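Local coordinates for biofilm-associated surface protein (PDB 7C7U) that probably sits on the staphylococcal cell surface and promotes biofilm formation, apparently acting as a calcium-binding switch that modulates functional amyloid assembly, at residues 461-466 with 498-503. Sequence-based numbering, arbitrary orientation.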
loop_
_atom_site.group_PDB
_atom_site.type_symbol
_atom_site.label_atom_id
_atom_site.label_comp_id
_atom_site.label_asym_id
_atom_site.label_seq_id
_atom_site.Cartn_x
_atom_site.Cartn_y
_atom_site.Cartn_z
ATOM N N GLN A 461 5.697 -8.147 -22.522
ATOM C CA GLN A 461 5.606 -7.083 -23.512
ATOM C C GLN A 461 5.832 -7.627 -24.914
ATOM O O GLN A 461 6.503 -8.647 -25.104
ATOM C CB GLN A 461 6.627 -5.980 -23.237
ATOM C CG GLN A 461 6.728 -5.566 -21.783
ATOM C CD GLN A 461 5.549 -4.724 -21.341
ATOM O OE1 GLN A 461 5.119 -3.808 -22.049
ATOM N NE2 GLN A 461 5.016 -5.033 -20.166
ATOM N N THR A 462 5.261 -6.925 -25.893
ATOM C CA THR A 462 5.516 -7.165 -27.306
ATOM C C THR A 462 6.158 -5.923 -27.914
ATOM O O THR A 462 5.634 -4.810 -27.784
ATOM C CB THR A 462 4.225 -7.534 -28.051
ATOM O OG1 THR A 462 3.639 -8.688 -27.434
ATOM C CG2 THR A 462 4.514 -7.828 -29.546
ATOM N N ALA A 463 7.290 -6.120 -28.578
ATOM C CA ALA A 463 7.971 -5.044 -29.274
ATOM C C ALA A 463 7.551 -5.041 -30.733
ATOM O O ALA A 463 7.449 -6.099 -31.367
ATOM C CB ALA A 463 9.493 -5.187 -29.166
ATOM N N LYS A 464 7.322 -3.845 -31.260
ATOM C CA LYS A 464 6.883 -3.645 -32.628
ATOM C C LYS A 464 7.779 -2.604 -33.275
ATOM O O LYS A 464 8.092 -1.578 -32.657
ATOM C CB LYS A 464 5.422 -3.167 -32.696
ATOM C CG LYS A 464 4.421 -3.987 -31.881
ATOM C CD LYS A 464 3.285 -3.092 -31.442
ATOM C CE LYS A 464 2.152 -3.847 -30.796
ATOM N NZ LYS A 464 1.143 -2.860 -30.292
ATOM N N VAL A 465 8.188 -2.871 -34.511
ATOM C CA VAL A 465 8.861 -1.886 -35.351
ATOM C C VAL A 465 7.838 -1.351 -36.348
ATOM O O VAL A 465 7.202 -2.117 -37.083
ATOM C CB VAL A 465 10.093 -2.485 -36.047
ATOM C CG1 VAL A 465 10.761 -1.453 -36.970
ATOM C CG2 VAL A 465 11.093 -2.978 -34.996
ATOM N N ILE A 466 7.653 -0.038 -36.338
ATOM C CA ILE A 466 6.613 0.644 -37.097
ATOM C C ILE A 466 7.279 1.761 -37.890
ATOM O O ILE A 466 8.079 2.523 -37.333
ATOM C CB ILE A 466 5.515 1.216 -36.172
ATOM C CG1 ILE A 466 4.931 0.132 -35.264
ATOM C CG2 ILE A 466 4.413 1.884 -36.967
ATOM C CD1 ILE A 466 4.132 0.705 -34.103
ATOM N N ILE A 498 10.261 2.108 -32.333
ATOM C CA ILE A 498 10.274 0.867 -31.570
ATOM C C ILE A 498 9.268 1.054 -30.442
ATOM O O ILE A 498 9.445 1.923 -29.575
ATOM C CB ILE A 498 11.676 0.502 -31.047
ATOM C CG1 ILE A 498 11.603 -0.736 -30.139
ATOM C CG2 ILE A 498 12.391 1.673 -30.378
ATOM C CD1 ILE A 498 11.118 -1.999 -30.879
ATOM N N ALA A 499 8.189 0.271 -30.482
ATOM C CA ALA A 499 7.074 0.404 -29.547
ATOM C C ALA A 499 6.971 -0.851 -28.698
ATOM O O ALA A 499 6.994 -1.966 -29.236
ATOM C CB ALA A 499 5.755 0.647 -30.287
ATOM N N ILE A 500 6.843 -0.655 -27.379
ATOM C CA ILE A 500 6.740 -1.728 -26.398
ATOM C C ILE A 500 5.311 -1.739 -25.863
ATOM O O ILE A 500 4.881 -0.808 -25.158
ATOM C CB ILE A 500 7.757 -1.561 -25.263
ATOM C CG1 ILE A 500 9.131 -1.184 -25.820
ATOM C CG2 ILE A 500 7.860 -2.849 -24.461
ATOM C CD1 ILE A 500 9.772 -2.240 -26.694
ATOM N N ASP A 501 4.593 -2.821 -26.161
ATOM C CA ASP A 501 3.158 -2.927 -25.947
ATOM C C ASP A 501 2.900 -3.836 -24.751
ATOM O O ASP A 501 3.281 -5.012 -24.759
ATOM C CB ASP A 501 2.481 -3.455 -27.215
ATOM C CG ASP A 501 0.955 -3.504 -27.119
ATOM O OD1 ASP A 501 0.384 -3.508 -26.012
ATOM O OD2 ASP A 501 0.317 -3.567 -28.192
ATOM N N SER A 502 2.256 -3.282 -23.722
ATOM C CA SER A 502 1.788 -4.023 -22.557
ATOM C C SER A 502 0.318 -4.383 -22.737
ATOM O O SER A 502 -0.442 -3.601 -23.318
ATOM C CB SER A 502 1.962 -3.190 -21.281
ATOM O OG SER A 502 1.165 -3.685 -20.211
ATOM N N PRO A 503 -0.127 -5.567 -22.301
ATOM C CA PRO A 503 -1.560 -5.898 -22.408
ATOM C C PRO A 503 -2.441 -5.165 -21.404
ATOM O O PRO A 503 -3.675 -5.268 -21.497
ATOM C CB PRO A 503 -1.592 -7.408 -22.144
ATOM C CG PRO A 503 -0.411 -7.662 -21.290
ATOM C CD PRO A 503 0.659 -6.672 -21.731
HETATM O O HOH W 1 3.096 -3.716 -17.740
HETATM O O HOH W 2 4.734 -0.998 -22.510
#
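Ala463 offers the hollow on the buried face of this antiparallel strand pair, and two isoleucines of 498-503 fill it. CD1 of Ile500 reaches the Ala463 CB at 3.9 Å, and CD1 of Ile498 meets the same methyl at 4.0 Å. Alanine's single methyl rises little above the strand, and both isoleucine methyls settle against it. Ile498 has CG1 anti to its backbone N (chi1 174°), and the bend at chi2 (63°) carries CD1 toward strand 462-466, over the backbone near Lys464 O and against Ala463 CB and Val465 CG2. Beta-branched residues suit the extended backbone and give this face broad apolar bumps.

Four backbone hydrogen bonds join the strands, two at Thr462–Asp501 and two at Lys464–Ala499; the shorter in the second pair runs from Lys464 N to Ala499 O at 2.8 Å. On the face that carries Thr462, Lys464, Ala499 and Asp501, Ala499 is the low point, and Ile466 lays CD1 against its CB. The long Lys464 chain, extended beyond CG, crosses diagonally to the Asp501 carboxylate and forms a salt bridge, its NZ to OD2 separation of 2.4 Å being doubtfully short. A flexible lysine fits this partly exposed face, its chain reaching past the backbone until CE lies near Asp501 CB.

Just before strand 462-466 begins and just after 498-501 ends, Gln461 CB packs on Ile500 CG2 at 3.6 Å, and the bend at chi2 (-75°) lays the amide against Ser502 CB. A water bridges OE1 to Ile500 O, and NE2 bonds to Ala459 O.

Strands 472-477 and 509-516 flank the pair. Phe484 and Val486 of strand 483-487, with Phe513 of 509-516, pack onto the Ala463, Val465, Ile498 and Ile500 face, consistent with one wall of a beta-sandwich.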